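Local coordinates for chemotaxis protein CheX (PDB 6VPW) that probably acts in bacterial chemotaxis as a phosphatase of the CheC-like family, dephosphorylating the response regulator CheY, at residues S60-E65 with H126-K131; I136-F141 with F149-F154; A23-K28 with L69-N74. All blocks are in the same frame, centred on the assembly; numbering follows the deposited sequence. Where two conformers were deposited one is given.

Contact 1 (S60-E65 with H126-K131); sequences SITFDE and HTIRHK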
# COMPACT_ATOMS: atom_id res chain seq x y z
N SER A 60 3.75 6.54 -0.58
CA SER A 60 3.19 6.08 -1.87
C SER A 60 3.67 7.02 -2.98
O SER A 60 3.90 8.21 -2.70
CB SER A 60 1.68 5.98 -1.84
OG SER A 60 1.09 7.23 -1.50
N ILE A 61 3.95 6.44 -4.14
CA ILE A 61 4.27 7.20 -5.37
C ILE A 61 3.20 6.82 -6.36
O ILE A 61 3.08 5.61 -6.65
CB ILE A 61 5.66 6.89 -5.95
CG1 ILE A 61 6.77 6.98 -4.91
CG2 ILE A 61 5.91 7.80 -7.14
CD1 ILE A 61 8.11 6.51 -5.42
N THR A 62 2.47 7.81 -6.86
CA THR A 62 1.37 7.54 -7.81
C THR A 62 1.73 8.20 -9.14
O THR A 62 2.16 9.38 -9.11
CB THR A 62 0.05 8.07 -7.25
OG1 THR A 62 -0.21 7.35 -6.04
CG2 THR A 62 -1.08 7.90 -8.24
N PHE A 63 1.53 7.47 -10.24
CA PHE A 63 1.84 7.98 -11.59
C PHE A 63 0.62 7.91 -12.52
O PHE A 63 -0.15 6.92 -12.47
CB PHE A 63 2.89 7.10 -12.27
CG PHE A 63 4.23 7.04 -11.58
CD1 PHE A 63 5.21 7.97 -11.85
CD2 PHE A 63 4.48 6.07 -10.62
CE1 PHE A 63 6.44 7.91 -11.21
CE2 PHE A 63 5.71 6.01 -9.99
CZ PHE A 63 6.69 6.92 -10.30
N ASP A 64 0.51 8.93 -13.37
CA ASP A 64 -0.44 8.86 -14.52
C ASP A 64 0.12 7.79 -15.46
O ASP A 64 1.37 7.66 -15.52
CB ASP A 64 -0.57 10.21 -15.24
CG ASP A 64 -1.36 11.24 -14.47
OD1 ASP A 64 -1.98 10.86 -13.48
OD2 ASP A 64 -1.34 12.43 -14.86
N GLU A 65 -0.75 7.09 -16.19
CA GLU A 65 -0.30 6.02 -17.12
C GLU A 65 0.72 6.58 -18.11
O GLU A 65 1.77 5.93 -18.31
CB GLU A 65 -1.50 5.41 -17.85
CG GLU A 65 -1.13 4.35 -18.87
CD GLU A 65 -2.31 3.53 -19.37
OE1 GLU A 65 -2.08 2.60 -20.16
OE2 GLU A 65 -3.44 3.82 -18.95
N HIS A 126 -7.46 5.50 -9.71
CA HIS A 126 -7.65 5.10 -8.29
C HIS A 126 -7.14 6.20 -7.35
O HIS A 126 -6.30 7.04 -7.79
CB HIS A 126 -6.95 3.77 -7.99
CG HIS A 126 -5.46 3.84 -7.98
ND1 HIS A 126 -4.70 3.46 -9.06
CD2 HIS A 126 -4.59 4.24 -7.03
CE1 HIS A 126 -3.42 3.63 -8.77
NE2 HIS A 126 -3.32 4.12 -7.54
N THR A 127 -7.60 6.19 -6.09
CA THR A 127 -7.14 7.20 -5.09
C THR A 127 -6.44 6.49 -3.93
O THR A 127 -6.76 5.32 -3.66
CB THR A 127 -8.29 8.05 -4.56
OG1 THR A 127 -9.24 7.18 -3.95
CG2 THR A 127 -9.01 8.84 -5.63
N ILE A 128 -5.56 7.21 -3.24
CA ILE A 128 -4.78 6.67 -2.09
C ILE A 128 -5.05 7.53 -0.86
O ILE A 128 -5.15 8.76 -0.99
CB ILE A 128 -3.28 6.63 -2.45
CG1 ILE A 128 -3.04 5.65 -3.60
CG2 ILE A 128 -2.43 6.30 -1.23
CD1 ILE A 128 -1.60 5.37 -3.89
N ARG A 129 -5.21 6.88 0.29
CA ARG A 129 -5.43 7.61 1.56
C ARG A 129 -4.59 6.95 2.64
O ARG A 129 -4.89 5.79 3.00
CB ARG A 129 -6.92 7.66 1.93
CG ARG A 129 -7.77 8.35 0.88
CD ARG A 129 -9.14 8.74 1.39
NE ARG A 129 -10.01 9.18 0.31
CZ ARG A 129 -11.13 9.90 0.47
NH1 ARG A 129 -11.50 10.29 1.67
NH2 ARG A 129 -11.85 10.24 -0.59
N HIS A 130 -3.54 7.64 3.07
CA HIS A 130 -2.71 7.14 4.19
C HIS A 130 -3.51 7.31 5.47
O HIS A 130 -4.26 8.29 5.59
CB HIS A 130 -1.38 7.88 4.22
CG HIS A 130 -0.51 7.53 3.07
ND1 HIS A 130 0.62 6.76 3.23
CD2 HIS A 130 -0.61 7.80 1.75
CE1 HIS A 130 1.19 6.58 2.05
NE2 HIS A 130 0.45 7.20 1.13
N LYS A 131 -3.38 6.36 6.39
CA LYS A 131 -4.05 6.46 7.70
C LYS A 131 -2.96 6.39 8.76
O LYS A 131 -2.54 5.28 9.08
CB LYS A 131 -5.10 5.35 7.85
CG LYS A 131 -6.06 5.18 6.68
CD LYS A 131 -7.03 6.34 6.47
CE LYS A 131 -7.81 6.22 5.17
NZ LYS A 131 -8.87 7.26 5.05

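Contact 2 (I136-F141 with F149-F154); sequences IIIMPF and FIEICF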
# COMPACT_ATOMS: atom_id res chain seq x y z
N ILE A 136 -0.26 14.08 6.96
CA ILE A 136 -0.10 13.48 5.60
C ILE A 136 0.38 14.58 4.66
O ILE A 136 -0.40 15.54 4.42
CB ILE A 136 -1.39 12.81 5.09
CG1 ILE A 136 -1.90 11.75 6.06
CG2 ILE A 136 -1.15 12.25 3.69
CD1 ILE A 136 -3.29 11.26 5.77
N ILE A 137 1.59 14.44 4.13
CA ILE A 137 2.19 15.43 3.19
C ILE A 137 2.03 14.90 1.76
O ILE A 137 2.33 13.70 1.54
CB ILE A 137 3.67 15.68 3.52
CG1 ILE A 137 3.89 16.09 4.98
CG2 ILE A 137 4.27 16.70 2.56
CD1 ILE A 137 3.24 17.39 5.36
N ILE A 138 1.51 15.73 0.86
CA ILE A 138 1.40 15.34 -0.58
C ILE A 138 2.41 16.22 -1.33
O ILE A 138 2.47 17.41 -1.04
CB ILE A 138 -0.03 15.47 -1.14
CG1 ILE A 138 -0.09 15.01 -2.60
CG2 ILE A 138 -0.56 16.89 -0.98
CD1 ILE A 138 -1.50 14.89 -3.15
N MET A 139 3.19 15.61 -2.22
CA MET A 139 4.20 16.33 -3.02
C MET A 139 3.82 16.12 -4.49
O MET A 139 4.09 15.05 -5.04
CB MET A 139 5.60 15.79 -2.74
CG MET A 139 5.86 15.51 -1.25
SD MET A 139 7.46 14.73 -0.91
CE MET A 139 7.14 14.05 0.71
N PRO A 140 3.08 17.06 -5.13
CA PRO A 140 2.71 16.91 -6.53
C PRO A 140 3.88 17.13 -7.49
O PRO A 140 4.79 17.91 -7.19
CB PRO A 140 1.63 17.98 -6.79
CG PRO A 140 1.34 18.61 -5.43
CD PRO A 140 2.52 18.28 -4.53
N PHE A 141 3.80 16.49 -8.66
CA PHE A 141 4.83 16.63 -9.72
C PHE A 141 4.12 16.67 -11.08
O PHE A 141 3.02 16.08 -11.22
CB PHE A 141 5.82 15.47 -9.72
CG PHE A 141 6.67 15.35 -8.48
CD1 PHE A 141 6.24 14.60 -7.40
CD2 PHE A 141 7.92 15.95 -8.41
CE1 PHE A 141 7.03 14.46 -6.27
CE2 PHE A 141 8.72 15.80 -7.28
CZ PHE A 141 8.27 15.06 -6.21
N PHE A 149 2.48 11.93 -7.86
CA PHE A 149 2.56 12.57 -6.54
C PHE A 149 3.05 11.55 -5.53
O PHE A 149 2.81 10.32 -5.68
CB PHE A 149 1.25 13.26 -6.14
CG PHE A 149 0.03 12.39 -6.23
CD1 PHE A 149 -0.32 11.56 -5.17
CD2 PHE A 149 -0.76 12.40 -7.37
CE1 PHE A 149 -1.45 10.75 -5.26
CE2 PHE A 149 -1.87 11.58 -7.45
CZ PHE A 149 -2.22 10.77 -6.40
N ILE A 150 3.80 12.07 -4.58
CA ILE A 150 4.27 11.28 -3.41
C ILE A 150 3.36 11.66 -2.25
O ILE A 150 3.04 12.87 -2.11
CB ILE A 150 5.73 11.56 -3.05
CG1 ILE A 150 6.69 11.10 -4.14
CG2 ILE A 150 6.08 10.92 -1.70
CD1 ILE A 150 8.10 11.57 -3.92
N GLU A 151 2.93 10.66 -1.49
CA GLU A 151 2.21 10.96 -0.23
C GLU A 151 3.01 10.27 0.86
O GLU A 151 3.50 9.10 0.64
CB GLU A 151 0.74 10.55 -0.24
CG GLU A 151 -0.12 11.38 -1.16
CD GLU A 151 -1.61 11.12 -0.95
OE1 GLU A 151 -2.40 11.52 -1.83
OE2 GLU A 151 -1.95 10.55 0.08
N ILE A 152 3.16 10.95 1.99
CA ILE A 152 3.97 10.34 3.07
C ILE A 152 3.33 10.69 4.40
O ILE A 152 2.71 11.77 4.50
CB ILE A 152 5.43 10.80 2.92
CG1 ILE A 152 6.40 9.88 3.67
CG2 ILE A 152 5.59 12.26 3.32
CD1 ILE A 152 7.81 10.00 3.14
N CYS A 153 3.41 9.75 5.34
CA CYS A 153 2.85 9.93 6.70
C CYS A 153 3.80 9.21 7.66
O CYS A 153 4.07 8.01 7.42
CB CYS A 153 1.43 9.36 6.81
SG CYS A 153 0.50 9.88 8.30
N PHE A 154 4.34 9.93 8.64
CA PHE A 154 5.16 9.30 9.70
C PHE A 154 4.53 9.62 11.05
O PHE A 154 3.97 10.72 11.20
CB PHE A 154 6.62 9.77 9.70
CG PHE A 154 7.51 9.11 8.69
CD1 PHE A 154 8.16 7.93 9.00
CD2 PHE A 154 7.72 9.68 7.45
CE1 PHE A 154 9.02 7.34 8.09
CE2 PHE A 154 8.57 9.08 6.54
CZ PHE A 154 9.21 7.90 6.86

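Contact 3 (A23-K28 with L69-N74); sequences ASLELK and LEIMQN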
# COMPACT_ATOMS: atom_id res chain seq x y z
N ALA A 23 16.00 7.18 -15.63
CA ALA A 23 15.10 7.23 -16.80
C ALA A 23 15.32 8.50 -17.62
O ALA A 23 14.52 8.76 -18.54
CB ALA A 23 13.66 7.13 -16.34
N SER A 24 16.36 9.28 -17.28
CA SER A 24 16.66 10.54 -18.00
C SER A 24 15.38 11.36 -18.19
O SER A 24 15.19 11.91 -19.29
CB SER A 24 17.33 10.24 -19.32
OG SER A 24 17.81 11.44 -19.91
N LEU A 25 14.54 11.42 -17.16
CA LEU A 25 13.27 12.18 -17.21
C LEU A 25 13.22 13.17 -16.04
O LEU A 25 13.51 12.78 -14.89
CB LEU A 25 12.10 11.20 -17.20
CG LEU A 25 10.72 11.81 -17.44
CD1 LEU A 25 9.81 10.84 -18.16
CD2 LEU A 25 10.10 12.28 -16.13
N GLU A 26 12.84 14.41 -16.35
CA GLU A 26 12.82 15.50 -15.35
C GLU A 26 11.38 15.78 -14.89
O GLU A 26 10.56 16.17 -15.74
CB GLU A 26 13.45 16.75 -15.97
CG GLU A 26 13.72 17.87 -14.99
CD GLU A 26 14.52 19.01 -15.59
OE1 GLU A 26 14.21 19.41 -16.73
OE2 GLU A 26 15.48 19.46 -14.93
N LEU A 27 11.10 15.56 -13.61
CA LEU A 27 9.77 15.92 -13.04
C LEU A 27 9.81 17.36 -12.55
O LEU A 27 10.87 17.80 -12.05
CB LEU A 27 9.41 15.00 -11.88
CG LEU A 27 9.01 13.58 -12.24
CD1 LEU A 27 8.45 12.88 -11.01
CD2 LEU A 27 7.98 13.57 -13.37
N LYS A 28 8.68 18.06 -12.71
CA LYS A 28 8.51 19.45 -12.24
C LYS A 28 7.81 19.37 -10.89
O LYS A 28 6.63 19.05 -10.81
CB LYS A 28 7.71 20.26 -13.26
CG LYS A 28 7.10 21.56 -12.76
CD LYS A 28 8.10 22.59 -12.28
CE LYS A 28 7.44 23.82 -11.70
NZ LYS A 28 6.55 24.51 -12.67
N LEU A 69 4.42 5.05 -18.61
CA LEU A 69 4.85 4.48 -19.92
C LEU A 69 6.09 5.24 -20.42
O LEU A 69 6.99 4.58 -20.97
CB LEU A 69 3.70 4.53 -20.93
CG LEU A 69 2.51 3.61 -20.63
CD1 LEU A 69 1.40 3.79 -21.66
CD2 LEU A 69 2.94 2.16 -20.59
N GLU A 70 6.16 6.56 -20.19
CA GLU A 70 7.34 7.34 -20.67
C GLU A 70 8.58 6.89 -19.88
O GLU A 70 9.63 6.68 -20.51
CB GLU A 70 7.12 8.85 -20.53
CG GLU A 70 8.10 9.69 -21.33
CD GLU A 70 7.90 9.65 -22.83
OE1 GLU A 70 6.82 9.19 -23.30
OE2 GLU A 70 8.84 10.04 -23.54
N ILE A 71 8.46 6.74 -18.56
CA ILE A 71 9.60 6.26 -17.73
C ILE A 71 10.06 4.89 -18.25
O ILE A 71 11.28 4.72 -18.48
CB ILE A 71 9.20 6.24 -16.24
CG1 ILE A 71 8.94 7.66 -15.73
CG2 ILE A 71 10.23 5.52 -15.38
CD1 ILE A 71 8.29 7.72 -14.37
N MET A 72 9.11 3.97 -18.46
CA MET A 72 9.39 2.59 -18.95
C MET A 72 10.10 2.63 -20.30
O MET A 72 11.07 1.88 -20.48
CB MET A 72 8.09 1.79 -19.12
CG MET A 72 7.50 1.31 -17.81
SD MET A 72 8.47 -0.04 -17.10
CE MET A 72 8.18 -1.33 -18.32
N GLN A 73 9.60 3.46 -21.22
CA GLN A 73 10.25 3.55 -22.56
C GLN A 73 11.71 3.98 -22.38
O GLN A 73 12.59 3.39 -23.04
CB GLN A 73 9.49 4.53 -23.47
CG GLN A 73 10.15 4.72 -24.83
CD GLN A 73 9.33 5.62 -25.73
OE1 GLN A 73 8.19 5.96 -25.44
NE2 GLN A 73 9.92 6.00 -26.85
N ASN A 74 11.97 4.94 -21.47
CA ASN A 74 13.35 5.47 -21.27
C ASN A 74 14.23 4.41 -20.60
O ASN A 74 15.36 4.20 -21.07
CB ASN A 74 13.35 6.78 -20.48
CG ASN A 74 12.73 7.95 -21.21
OD1 ASN A 74 12.28 7.82 -22.34
ND2 ASN A 74 12.71 9.12 -20.58

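Contact 1 (S60-E65 with H126-K131)
Ser60 and His130 make the one hydrogen bond between the segments 60-65 and 126-131. Ser60 OG lies 2.7 Å from His130 NE2 and sits at the edge of the imidazole, in its plane. Either group could be the donor. With chi1 at 57°, Ser60 OG stands between its backbone N and carbonyl carbon, turned toward the imidazole. The other ring nitrogen, His130 ND1, is bonded to Ser58 OG, so two serines of one strand fix the rotation of the ring.

The tight part of the contact continues at Ile128. Its CD1 reaches Thr62 OG1 at 3.2 Å, and its CG2 lies 3.7 Å from Ser60 OG. Thr62 and Ile128 run alongside one another in opposite senses, CD1 passing the hydroxyl. The hydroxyl of Thr62 has its polar partner in Ser45 OG, which also bonds His126 NE2. The His126 end is looser: Thr62 CG2 comes only to 4.4 Å from His126 NE2, obliquely to the ring. Thr127 and Arg129 point away and are partly exposed, but they meet Ser122 and Glu85 of the second subunit.

The two strands run nearly antiparallel, at 164°, but their axes stay 9.3 Å apart. They are therefore layered face to face through side chains, without backbone pairing between them. Strand 56-63 is an inner strand of the main antiparallel sheet, between strands 44-51 and 148-154. Strand 126-130 lies over that sheet, pairs with strand 41-42, and forms an antiparallel ladder with a strand of the second subunit, where Val119 of that subunit packs on Ile128 and His130.

Contact 2 (I136-F141 with F149-F154)
Met139 has chi1 at -42° and an extended chain beyond CG, which carries its methyl across to Ile152. In Ile152, chi1 of -161° sends CG1 opposite the backbone N and leaves CG2 between N and the carbonyl carbon, where it meets that methyl. Met139 CE and Ile152 CG2 are 3.5 Å apart. Ile150 lies on the same face, and its CD1 approaches Phe141 CE1 obliquely at 3.9 Å. Helix 8-23 packs on this face through Phe11, Leu12, Leu15 and Met16.

The backbones form an antiparallel beta hairpin. Ile137 with Ile152 and Met139 with Ile150 are hydrogen-bonded pairs. The shortest bond is Met139 N to Ile150 O, at 2.7 Å. Ile150 N to Met139 O is 3.0 Å, with the donor tilted 29° from the carbonyl plane. Ile138 with Glu151 and Pro140 with Phe149 are non-hydrogen-bonded pairs.

On the other face, Ile138 runs alongside Glu151, with CG1 and CD1 against its chain. Ile138 CD1 is 3.7 Å from Glu151 OE1 and 4.1 Å from Phe149 CD1. At the far end, Ile136 CG1 rests 3.8 Å from Cys153 SG, which is joined to Cys132 in a disulfide.

The chemistry is two-sided. The face of Met139, Ile150 and Ile152 is apolar and packs against helix 8-23; Ile137, at its end, is partly exposed. The buried carboxylate of Glu151 lies beside Ile138, and the salt bridge from its OE1 to Lys35 NZ probably favours the charged form.

Contact 3 (A23-K28 with L69-N74)
Ser24, with positive phi, is where the chain has left helical geometry after helix 8-23; the chain then runs extended past helix 65-76, with the CA atoms of Ala23 and Asn74 5.1 Å apart. Asn74 ND2 donates to Ala23 O at 2.8 Å. The N-H...O angle is 146°, and the donor lies almost straight out from the carbonyl. The side-chain amide thus holds the carbonyl of Ala23, just ahead of that turn.

Asn74 CB lies close to the same oxygen, Ala23 O, at 3.0 Å. Beside this polar link, Ala23 CB packs on Ile71 CG2 at 3.9 Å.

The segment 23-28 connects helix 8-23 to the edge strand 28-34 of the main sheet, so the contact ties this connection to the helix that follows strand 56-63. Helices 8-23 and 65-76 pack on the same side of the main antiparallel sheet, in the alpha/beta fold of the CheC-like proteins. Ile71 also meets Leu19 of helix 8-23 and Ile94 of helix 85-107.

Leu25 makes the second apolar touch. Its CG is anti to the backbone N (chi1 -172°), and the branch CD1 meets Glu70 CG at 3.8 Å. Leu25 CD1 also lies 4.1 Å from Ile71 CG1. Leu25 lies across Glu70 and Ile71, roughly perpendicular to both. The Glu70 chain is bent, with CG against Leu25 and OE1 in a long, weak ion pair with Arg79. Trp145 packs on both Leu25 and Glu70.

Contacts 1 and 2 are buried and share the main sheet, since strands 56-63 and 148-154 are neighbours in it. Backbone bonds join them: Thr62 N to Phe149 O at 2.8 Å and Ser60 N to Glu151 O at 2.9 Å. Contact 2 is backbone pairing within the sheet. Contact 1 is side-chain layering over one face, with histidines and hydroxyls near the subunit interface. Contact 3 lies farther out and is partly buried, joining a loop to a helix with one amide bond and a small apolar patch. It still reaches the others: Ile71 touches Phe63 of contact 1, and Leu27 touches Phe141 of contact 2.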